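Acyl-[acyl-carrier-protein]--UDP-N-acetylglucosamine O-acyltransferase (Helicobacter pylori, PDB 1J2Z) catalyses transfer of an (R)-3-hydroxyacyl chain from acyl carrier protein to UDP-N-acetylglucosamine, the first step of lipid A biosynthesis, as a homotrimer. Local coordinates at residues A[211-214]-A[215-219]; A[159-162]-A[163-167]; A[141-144]-A[145-149]. All blocks are in the same frame, centred on the assembly; numbering follows the deposited sequence.

Interaction 1: residues A[211-214]-A[215-219]; sequences YALY and KRLFR
Tyr211 and Lys215 open the last turn of helix 204-217, where each carbonyl of one turn receives the amide of the next. Tyr211 O accepts the N-H of Lys215, and the lysine chain runs back past Tyr211 O, extended beyond CG, until CE lies 4.1 Å from Tyr211 CB. One residue on, Ala212 O accepts Arg216 N at 3.0 Å. The arginine bends at its third torsion (-74°), which brings NH2 to 3.7 Å from Leu213 CA; NH1 forms a salt bridge with Glu231 of helix 224-234. Leu213 supplies the apolar side of the turn: its CD2 branch meets CD1 of Leu217, the two side chains crossing obliquely, while Leu213 O takes Leu217 N at 2.8 Å, in the carbonyl plane. Tyr214 ends the series. Its ring lies side by side with that of Phe218, rim to rim, the planes 26° apart and Tyr214 CD2 3.4 Å from Phe218 CE1. Tyr214 O binds Phe218 N at 2.9 Å and also sits at the edge of the phenylalanine ring, just where Phe218 leaves helical geometry. The turn belongs to the C-terminal helical domain: Leu213, Tyr214 and Leu217 pack on Ile244 of helix 239-250, Phe218 touches Leu224 of helix 224-234, and Tyr214 OH hydrogen-bonds to Pro179 O in the loop before strand 181-184.

Interaction 2: residues A[159-162]-A[163-167]; sequences VRIA and KGCMI
Ile161 and Cys165 meet across a corner of the chain, the CG2 branch of the isoleucine lying 3.5 Å from CB of the cysteine and 4.0 Å from Cys165 SG. That methyl stands anti to the backbone N of Ile161, CG1 taking the place beside the N (chi1 -59°), and this is what sets CG2 against the cysteine. The end methyls of Ile161 and Ile167 both point into the interior of the bend, although the closeness with which they are modelled is doubtful. Cys165 SG also comes to 3.4 Å from Ala162 O, a carbonyl that faces the inside of the corner. The backbone makes this possible through a type II beta turn from Ala162 to Cys165, in which Gly164 takes the positive phi of 63°. Such corners join the flat faces of the left-handed parallel beta-helix formed by hexapeptide repeats: strand 160-161 lies on one face and strand 166-167 on the next, with aliphatic side chains directed into the prism. Lys163 starts away from strand 160-161, its chain extended beyond CG, and touches Glu243 of helix 239-250. Leu173 of strand 172-173, on the third face, touches both Ile161 and Ile167, and Val177 packs on Cys165. On the outer surface Arg160 forms a salt bridge through NE with OD2 of Asp176 and a cation-pi contact with Phe247 of helix 239-250.

Interaction 3: residues A[141-144]-A[145-149]; sequences IEIG and DYVNI
Val147 and Ile149 meet Ile143 inside a corner of the left-handed beta-helix, where strand 142-143 gives way to strand 148-149 on the next face. Asp145 begins the second arm of this corner; its carboxylate is directed along the axis toward the preceding coil, where OD1 accepts the backbone N-H of Ser127. Tyr146 takes the positive-phi place of the bend (phi 53°). Its side chain starts away from residues 141-144; the ring stacks with that of His128 and touches Arg197 and Leu201 of helix 195-201. Val147 turns inward and crosses Ile143 at about a right angle, CB 3.7 Å from Ile143 CG2. Its CG1 lies anti to the backbone N (chi1 171°), which places CG2 beside that N and 3.4 Å from Gly144 O. Asn148 points outward again, and its ND2 binds Val147 O at 3.0 Å from above the carbonyl plane, a fairly straight bond at hydrogen (163°) although the oxygen is met well off its lone pairs. Ile149 completes the inward series, meeting Ile143 tip to tip inside the prism, with Ile149 CD1 3.8 Å from Ile143 CD1.

In the fold
Followed from the N terminus, the chain closes interaction 3, then interaction 2, then interaction 1; the three stand in series, none nested in or crossing another. Interactions 3 and 2 are corresponding corners one coil apart, their centres about 5 Å from each other. Adjacent parallel strands join them on two faces of the beta-helix, with probable hydrogen bonds from Ile161 N to Glu142 O and from Ile167 N to Asn148 O. Interaction 1 closes a helical turn in the C-terminal domain, its centre about 17 Å from that of interaction 2. They do not touch, but helix 239-250 packs on both and so ties the helical domain to the beta-helix.

Interaction 1: residues A[211-214]-A[215-219]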
ATOM      1  N   TYR A 211      15.007 -32.415   0.489  1.00 34.22           N
ATOM      2  CA  TYR A 211      15.106 -32.128   1.920  1.00 37.07           C
ATOM      3  C   TYR A 211      16.524 -32.438   2.380  1.00 38.38           C
ATOM      4  O   TYR A 211      17.182 -31.617   3.021  1.00 36.85           O
ATOM      5  CB  TYR A 211      14.142 -32.997   2.735  1.00 38.78           C
ATOM      6  CG  TYR A 211      12.727 -32.480   2.861  1.00 41.26           C
ATOM      7  CD1 TYR A 211      11.693 -33.034   2.108  1.00 45.43           C
ATOM      8  CD2 TYR A 211      12.407 -31.487   3.788  1.00 43.09           C
ATOM      9  CE1 TYR A 211      10.371 -32.622   2.281  1.00 45.66           C
ATOM     10  CE2 TYR A 211      11.088 -31.065   3.967  1.00 44.15           C
ATOM     11  CZ  TYR A 211      10.076 -31.640   3.212  1.00 45.87           C
ATOM     12  OH  TYR A 211       8.769 -31.255   3.400  1.00 45.86           O
ATOM     13  N   ALA A 212      16.979 -33.643   2.050  1.00 38.00           N
ATOM     14  CA  ALA A 212      18.313 -34.092   2.415  1.00 36.37           C
ATOM     15  C   ALA A 212      19.360 -33.129   1.880  1.00 33.34           C
ATOM     16  O   ALA A 212      20.262 -32.712   2.605  1.00 35.82           O
ATOM     17  CB  ALA A 212      18.559 -35.496   1.861  1.00 34.42           C
ATOM     18  N   LEU A 213      19.227 -32.776   0.605  1.00 34.25           N
ATOM     19  CA  LEU A 213      20.159 -31.865  -0.050  1.00 32.12           C
ATOM     20  C   LEU A 213      20.310 -30.565   0.739  1.00 28.94           C
ATOM     21  O   LEU A 213      21.420 -30.145   1.063  1.00 28.38           O
ATOM     22  CB  LEU A 213      19.666 -31.533  -1.462  1.00 28.16           C
ATOM     23  CG  LEU A 213      20.695 -31.155  -2.536  1.00 33.20           C
ATOM     24  CD1 LEU A 213      19.997 -30.343  -3.614  1.00 27.57           C
ATOM     25  CD2 LEU A 213      21.847 -30.361  -1.952  1.00 35.64           C
ATOM     26  N   TYR A 214      19.186 -29.925   1.039  1.00 30.61           N
ATOM     27  CA  TYR A 214      19.219 -28.668   1.772  1.00 31.46           C
ATOM     28  C   TYR A 214      19.766 -28.825   3.183  1.00 35.19           C
ATOM     29  O   TYR A 214      20.450 -27.934   3.692  1.00 33.85           O
ATOM     30  CB  TYR A 214      17.823 -28.042   1.807  1.00 30.22           C
ATOM     31  CG  TYR A 214      17.491 -27.228   0.571  1.00 26.62           C
ATOM     32  CD1 TYR A 214      16.317 -27.454  -0.146  1.00 23.60           C
ATOM     33  CD2 TYR A 214      18.340 -26.208   0.136  1.00 29.36           C
ATOM     34  CE1 TYR A 214      15.996 -26.685  -1.262  1.00 25.93           C
ATOM     35  CE2 TYR A 214      18.029 -25.433  -0.978  1.00 27.19           C
ATOM     36  CZ  TYR A 214      16.857 -25.674  -1.671  1.00 24.64           C
ATOM     37  OH  TYR A 214      16.544 -24.902  -2.766  1.00 32.50           O
ATOM     38  N   LYS A 215      19.475 -29.954   3.817  1.00 35.65           N
ATOM     39  CA  LYS A 215      19.969 -30.189   5.167  1.00 37.60           C
ATOM     40  C   LYS A 215      21.495 -30.211   5.160  1.00 35.61           C
ATOM     41  O   LYS A 215      22.139 -29.668   6.057  1.00 36.38           O
ATOM     42  CB  LYS A 215      19.396 -31.501   5.711  1.00 42.80           C
ATOM     43  CG  LYS A 215      17.894 -31.410   5.962  1.00 55.73           C
ATOM     44  CD  LYS A 215      17.241 -32.744   6.298  1.00 60.79           C
ATOM     45  CE  LYS A 215      15.728 -32.564   6.467  1.00 63.16           C
ATOM     46  NZ  LYS A 215      14.993 -33.841   6.676  1.00 53.16           N
ATOM     47  N   ARG A 216      22.073 -30.816   4.130  1.00 34.29           N
ATOM     48  CA  ARG A 216      23.525 -30.883   4.016  1.00 37.43           C
ATOM     49  C   ARG A 216      24.095 -29.543   3.566  1.00 38.89           C
ATOM     50  O   ARG A 216      25.149 -29.117   4.042  1.00 36.55           O
ATOM     51  CB  ARG A 216      23.927 -31.987   3.035  1.00 35.97           C
ATOM     52  CG  ARG A 216      23.676 -33.385   3.581  1.00 35.30           C
ATOM     53  CD  ARG A 216      24.107 -34.473   2.614  1.00 43.80           C
ATOM     54  NE  ARG A 216      23.198 -34.605   1.480  1.00 44.83           N
ATOM     55  CZ  ARG A 216      23.544 -34.353   0.224  1.00 44.52           C
ATOM     56  NH1 ARG A 216      24.778 -33.955  -0.045  1.00 46.36           N
ATOM     57  NH2 ARG A 216      22.663 -34.505  -0.758  1.00 37.60           N
ATOM     58  N   LEU A 217      23.386 -28.872   2.663  1.00 33.04           N
ATOM     59  CA  LEU A 217      23.834 -27.579   2.160  1.00 32.14           C
ATOM     60  C   LEU A 217      23.908 -26.522   3.248  1.00 33.18           C
ATOM     61  O   LEU A 217      24.841 -25.711   3.275  1.00 29.40           O
ATOM     62  CB  LEU A 217      22.902 -27.076   1.054  1.00 31.06           C
ATOM     63  CG  LEU A 217      23.103 -27.658  -0.344  1.00 26.23           C
ATOM     64  CD1 LEU A 217      22.041 -27.103  -1.283  1.00 27.99           C
ATOM     65  CD2 LEU A 217      24.505 -27.316  -0.843  1.00 26.13           C
ATOM     66  N   PHE A 218      22.929 -26.531   4.146  1.00 30.68           N
ATOM     67  CA  PHE A 218      22.891 -25.537   5.203  1.00 32.88           C
ATOM     68  C   PHE A 218      23.566 -25.892   6.516  1.00 37.01           C
ATOM     69  O   PHE A 218      23.218 -25.344   7.564  1.00 39.61           O
ATOM     70  CB  PHE A 218      21.446 -25.101   5.456  1.00 32.70           C
ATOM     71  CG  PHE A 218      20.884 -24.238   4.364  1.00 39.10           C
ATOM     72  CD1 PHE A 218      19.965 -24.748   3.455  1.00 36.55           C
ATOM     73  CD2 PHE A 218      21.293 -22.913   4.231  1.00 42.76           C
ATOM     74  CE1 PHE A 218      19.463 -23.955   2.430  1.00 35.75           C
ATOM     75  CE2 PHE A 218      20.796 -22.112   3.209  1.00 37.03           C
ATOM     76  CZ  PHE A 218      19.878 -22.636   2.307  1.00 40.45           C
ATOM     77  N   ARG A 219      24.529 -26.807   6.471  1.00 38.34           N
ATOM     78  CA  ARG A 219      25.265 -27.154   7.681  1.00 39.46           C
ATOM     79  C   ARG A 219      26.142 -25.937   7.958  1.00 36.19           C
ATOM     80  O   ARG A 219      26.601 -25.267   7.032  1.00 35.84           O
ATOM     81  CB  ARG A 219      26.118 -28.405   7.462  1.00 37.92           C
ATOM     82  CG  ARG A 219      25.315 -29.688   7.554  1.00 43.25           C
ATOM     83  CD  ARG A 219      26.101 -30.896   7.083  1.00 52.05           C
ATOM     84  NE  ARG A 219      25.311 -32.121   7.189  1.00 58.33           N
ATOM     85  CZ  ARG A 219      25.648 -33.282   6.635  1.00 60.51           C
ATOM     86  NH1 ARG A 219      26.767 -33.379   5.929  1.00 61.00           N
ATOM     87  NH2 ARG A 219      24.862 -34.342   6.783  1.00 57.36           N
TER

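Interaction 2: residues A[159-162]-A[163-167]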
ATOM      1  N   VAL A 159      17.349  -8.970  -5.919  1.00 24.06           N
ATOM      2  CA  VAL A 159      17.030 -10.225  -5.253  1.00 21.70           C
ATOM      3  C   VAL A 159      16.534 -11.233  -6.283  1.00 24.05           C
ATOM      4  O   VAL A 159      15.873 -10.865  -7.257  1.00 20.10           O
ATOM      5  CB  VAL A 159      15.946 -10.039  -4.171  1.00 23.94           C
ATOM      6  CG1 VAL A 159      15.359 -11.395  -3.770  1.00 21.36           C
ATOM      7  CG2 VAL A 159      16.552  -9.360  -2.951  1.00 19.71           C
ATOM      8  N   ARG A 160      16.863 -12.503  -6.077  1.00 20.21           N
ATOM      9  CA  ARG A 160      16.419 -13.546  -6.992  1.00 20.42           C
ATOM     10  C   ARG A 160      15.669 -14.621  -6.221  1.00 21.57           C
ATOM     11  O   ARG A 160      16.162 -15.127  -5.218  1.00 26.31           O
ATOM     12  CB  ARG A 160      17.611 -14.178  -7.714  1.00 21.19           C
ATOM     13  CG  ARG A 160      18.438 -13.217  -8.567  1.00 23.78           C
ATOM     14  CD  ARG A 160      19.593 -13.969  -9.217  1.00 24.22           C
ATOM     15  NE  ARG A 160      20.298 -14.772  -8.225  1.00 27.31           N
ATOM     16  CZ  ARG A 160      20.825 -15.969  -8.464  1.00 28.45           C
ATOM     17  NH1 ARG A 160      20.731 -16.510  -9.671  1.00 26.53           N
ATOM     18  NH2 ARG A 160      21.429 -16.631  -7.487  1.00 26.96           N
ATOM     19  N   ILE A 161      14.470 -14.953  -6.682  1.00 22.19           N
ATOM     20  CA  ILE A 161      13.667 -15.987  -6.040  1.00 19.61           C
ATOM     21  C   ILE A 161      13.523 -17.110  -7.057  1.00 23.74           C
ATOM     22  O   ILE A 161      12.987 -16.906  -8.150  1.00 20.00           O
ATOM     23  CB  ILE A 161      12.276 -15.453  -5.652  1.00 22.69           C
ATOM     24  CG1 ILE A 161      12.434 -14.270  -4.697  1.00 19.82           C
ATOM     25  CG2 ILE A 161      11.452 -16.558  -4.995  1.00 22.33           C
ATOM     26  CD1 ILE A 161      11.150 -13.486  -4.487  1.00 29.63           C
ATOM     27  N   ALA A 162      14.012 -18.293  -6.700  1.00 23.39           N
ATOM     28  CA  ALA A 162      13.961 -19.435  -7.601  1.00 24.38           C
ATOM     29  C   ALA A 162      12.577 -20.055  -7.697  1.00 23.89           C
ATOM     30  O   ALA A 162      11.643 -19.648  -7.004  1.00 21.46           O
ATOM     31  CB  ALA A 162      14.986 -20.488  -7.165  1.00 21.85           C
ATOM     32  N   LYS A 163      12.466 -21.049  -8.570  1.00 23.92           N
ATOM     33  CA  LYS A 163      11.222 -21.767  -8.815  1.00 27.36           C
ATOM     34  C   LYS A 163      10.584 -22.388  -7.576  1.00 22.17           C
ATOM     35  O   LYS A 163      11.273 -22.826  -6.659  1.00 27.84           O
ATOM     36  CB  LYS A 163      11.476 -22.868  -9.849  1.00 29.38           C
ATOM     37  CG  LYS A 163      10.297 -23.796 -10.106  1.00 29.69           C
ATOM     38  CD  LYS A 163      10.725 -24.951 -11.015  1.00 36.67           C
ATOM     39  CE  LYS A 163       9.549 -25.827 -11.412  1.00 40.66           C
ATOM     40  NZ  LYS A 163       9.989 -26.969 -12.268  1.00 39.67           N
ATOM     41  N   GLY A 164       9.256 -22.409  -7.568  1.00 21.27           N
ATOM     42  CA  GLY A 164       8.499 -23.010  -6.485  1.00 22.67           C
ATOM     43  C   GLY A 164       8.600 -22.445  -5.084  1.00 25.96           C
ATOM     44  O   GLY A 164       8.306 -23.153  -4.122  1.00 26.08           O
ATOM     45  N   CYS A 165       8.991 -21.183  -4.948  1.00 25.68           N
ATOM     46  CA  CYS A 165       9.107 -20.584  -3.625  1.00 24.55           C
ATOM     47  C   CYS A 165       7.839 -19.907  -3.139  1.00 25.63           C
ATOM     48  O   CYS A 165       6.992 -19.480  -3.927  1.00 25.57           O
ATOM     49  CB  CYS A 165      10.246 -19.566  -3.593  1.00 24.84           C
ATOM     50  SG  CYS A 165      11.890 -20.290  -3.640  1.00 26.89           S
ATOM     51  N   MET A 166       7.711 -19.821  -1.823  1.00 24.80           N
ATOM     52  CA  MET A 166       6.567 -19.162  -1.217  1.00 29.29           C
ATOM     53  C   MET A 166       7.090 -18.121  -0.244  1.00 25.43           C
ATOM     54  O   MET A 166       7.903 -18.433   0.623  1.00 26.24           O
ATOM     55  CB  MET A 166       5.687 -20.166  -0.471  1.00 32.78           C
ATOM     56  CG  MET A 166       4.420 -19.549   0.107  1.00 45.80           C
ATOM     57  SD  MET A 166       3.322 -20.778   0.841  1.00 65.47           S
ATOM     58  CE  MET A 166       2.506 -21.420  -0.633  1.00 62.55           C
ATOM     59  N   ILE A 167       6.632 -16.885  -0.394  1.00 24.91           N
ATOM     60  CA  ILE A 167       7.057 -15.811   0.490  1.00 24.70           C
ATOM     61  C   ILE A 167       5.843 -15.287   1.248  1.00 25.34           C
ATOM     62  O   ILE A 167       4.877 -14.820   0.642  1.00 27.76           O
ATOM     63  CB  ILE A 167       7.685 -14.655  -0.305  1.00 27.75           C
ATOM     64  CG1 ILE A 167       8.753 -15.202  -1.244  1.00 27.05           C
ATOM     65  CG2 ILE A 167       8.310 -13.639   0.648  1.00 23.27           C
ATOM     66  CD1 ILE A 167       9.420 -14.143  -2.057  1.00 40.85           C
TER

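Interaction 3: residues A[141-144]-A[145-149]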
ATOM      1  N   ILE A 141      14.888  -7.471 -10.191  1.00 18.47           N
ATOM      2  CA  ILE A 141      14.525  -8.695  -9.483  1.00 19.10           C
ATOM      3  C   ILE A 141      14.171  -9.833 -10.443  1.00 22.76           C
ATOM      4  O   ILE A 141      13.603  -9.604 -11.510  1.00 21.32           O
ATOM      5  CB  ILE A 141      13.342  -8.427  -8.528  1.00 24.88           C
ATOM      6  CG1 ILE A 141      13.826  -7.549  -7.365  1.00 26.83           C
ATOM      7  CG2 ILE A 141      12.754  -9.738  -8.020  1.00 20.45           C
ATOM      8  CD1 ILE A 141      12.705  -6.941  -6.536  1.00 25.08           C
ATOM      9  N   GLU A 142      14.532 -11.055 -10.060  1.00 19.80           N
ATOM     10  CA  GLU A 142      14.248 -12.235 -10.865  1.00 21.62           C
ATOM     11  C   GLU A 142      13.388 -13.195 -10.057  1.00 19.16           C
ATOM     12  O   GLU A 142      13.752 -13.591  -8.953  1.00 23.04           O
ATOM     13  CB  GLU A 142      15.547 -12.928 -11.283  1.00 23.55           C
ATOM     14  CG  GLU A 142      16.364 -12.158 -12.313  1.00 27.81           C
ATOM     15  CD  GLU A 142      17.748 -12.757 -12.529  1.00 32.63           C
ATOM     16  OE1 GLU A 142      17.919 -13.967 -12.280  1.00 26.71           O
ATOM     17  OE2 GLU A 142      18.658 -12.019 -12.957  1.00 33.73           O
ATOM     18  N   ILE A 143      12.245 -13.564 -10.616  1.00 24.20           N
ATOM     19  CA  ILE A 143      11.314 -14.470  -9.954  1.00 21.90           C
ATOM     20  C   ILE A 143      11.042 -15.670 -10.860  1.00 22.43           C
ATOM     21  O   ILE A 143      10.615 -15.505 -12.001  1.00 22.44           O
ATOM     22  CB  ILE A 143       9.992 -13.733  -9.639  1.00 25.34           C
ATOM     23  CG1 ILE A 143      10.268 -12.613  -8.629  1.00 23.97           C
ATOM     24  CG2 ILE A 143       8.947 -14.708  -9.104  1.00 21.32           C
ATOM     25  CD1 ILE A 143       9.068 -11.752  -8.306  1.00 27.55           C
ATOM     26  N   GLY A 144      11.292 -16.871 -10.344  1.00 23.69           N
ATOM     27  CA  GLY A 144      11.087 -18.080 -11.128  1.00 27.97           C
ATOM     28  C   GLY A 144       9.633 -18.484 -11.267  1.00 26.82           C
ATOM     29  O   GLY A 144       8.735 -17.747 -10.854  1.00 23.57           O
ATOM     30  N   ASP A 145       9.390 -19.650 -11.859  1.00 23.42           N
ATOM     31  CA  ASP A 145       8.022 -20.127 -12.039  1.00 24.60           C
ATOM     32  C   ASP A 145       7.438 -20.629 -10.725  1.00 20.49           C
ATOM     33  O   ASP A 145       8.170 -20.986  -9.799  1.00 23.48           O
ATOM     34  CB  ASP A 145       7.964 -21.261 -13.071  1.00 21.81           C
ATOM     35  CG  ASP A 145       8.463 -20.839 -14.439  1.00 26.64           C
ATOM     36  OD1 ASP A 145       8.365 -19.638 -14.777  1.00 22.77           O
ATOM     37  OD2 ASP A 145       8.943 -21.717 -15.187  1.00 27.98           O
ATOM     38  N   TYR A 146       6.113 -20.648 -10.650  1.00 25.49           N
ATOM     39  CA  TYR A 146       5.401 -21.126  -9.468  1.00 23.50           C
ATOM     40  C   TYR A 146       5.814 -20.475  -8.153  1.00 26.07           C
ATOM     41  O   TYR A 146       6.008 -21.158  -7.147  1.00 23.05           O
ATOM     42  CB  TYR A 146       5.547 -22.646  -9.339  1.00 27.04           C
ATOM     43  CG  TYR A 146       5.078 -23.402 -10.557  1.00 25.29           C
ATOM     44  CD1 TYR A 146       5.953 -23.683 -11.603  1.00 29.96           C
ATOM     45  CD2 TYR A 146       3.747 -23.798 -10.686  1.00 26.64           C
ATOM     46  CE1 TYR A 146       5.516 -24.341 -12.752  1.00 30.56           C
ATOM     47  CE2 TYR A 146       3.300 -24.455 -11.831  1.00 30.48           C
ATOM     48  CZ  TYR A 146       4.192 -24.722 -12.859  1.00 29.95           C
ATOM     49  OH  TYR A 146       3.757 -25.362 -13.997  1.00 37.11           O
ATOM     50  N   VAL A 147       5.945 -19.155  -8.159  1.00 25.16           N
ATOM     51  CA  VAL A 147       6.300 -18.441  -6.944  1.00 22.44           C
ATOM     52  C   VAL A 147       5.089 -17.674  -6.429  1.00 23.30           C
ATOM     53  O   VAL A 147       4.370 -17.027  -7.201  1.00 18.17           O
ATOM     54  CB  VAL A 147       7.458 -17.446  -7.188  1.00 24.15           C
ATOM     55  CG1 VAL A 147       7.664 -16.556  -5.956  1.00 17.02           C
ATOM     56  CG2 VAL A 147       8.737 -18.210  -7.494  1.00 20.51           C
ATOM     57  N   ASN A 148       4.850 -17.774  -5.126  1.00 21.58           N
ATOM     58  CA  ASN A 148       3.751 -17.056  -4.496  1.00 26.44           C
ATOM     59  C   ASN A 148       4.340 -16.062  -3.511  1.00 25.82           C
ATOM     60  O   ASN A 148       5.183 -16.423  -2.694  1.00 23.19           O
ATOM     61  CB  ASN A 148       2.813 -18.011  -3.750  1.00 34.41           C
ATOM     62  CG  ASN A 148       1.914 -18.797  -4.684  1.00 39.04           C
ATOM     63  OD1 ASN A 148       0.918 -19.375  -4.260  1.00 46.88           O
ATOM     64  ND2 ASN A 148       2.269 -18.828  -5.959  1.00 49.35           N
ATOM     65  N   ILE A 149       3.917 -14.808  -3.604  1.00 21.22           N
ATOM     66  CA  ILE A 149       4.407 -13.787  -2.696  1.00 18.73           C
ATOM     67  C   ILE A 149       3.203 -13.158  -2.002  1.00 22.16           C
ATOM     68  O   ILE A 149       2.325 -12.591  -2.657  1.00 20.41           O
ATOM     69  CB  ILE A 149       5.201 -12.693  -3.440  1.00 23.71           C
ATOM     70  CG1 ILE A 149       6.314 -13.334  -4.278  1.00 25.39           C
ATOM     71  CG2 ILE A 149       5.794 -11.712  -2.429  1.00 18.31           C
ATOM     72  CD1 ILE A 149       7.167 -12.339  -5.046  1.00 29.82           C
TER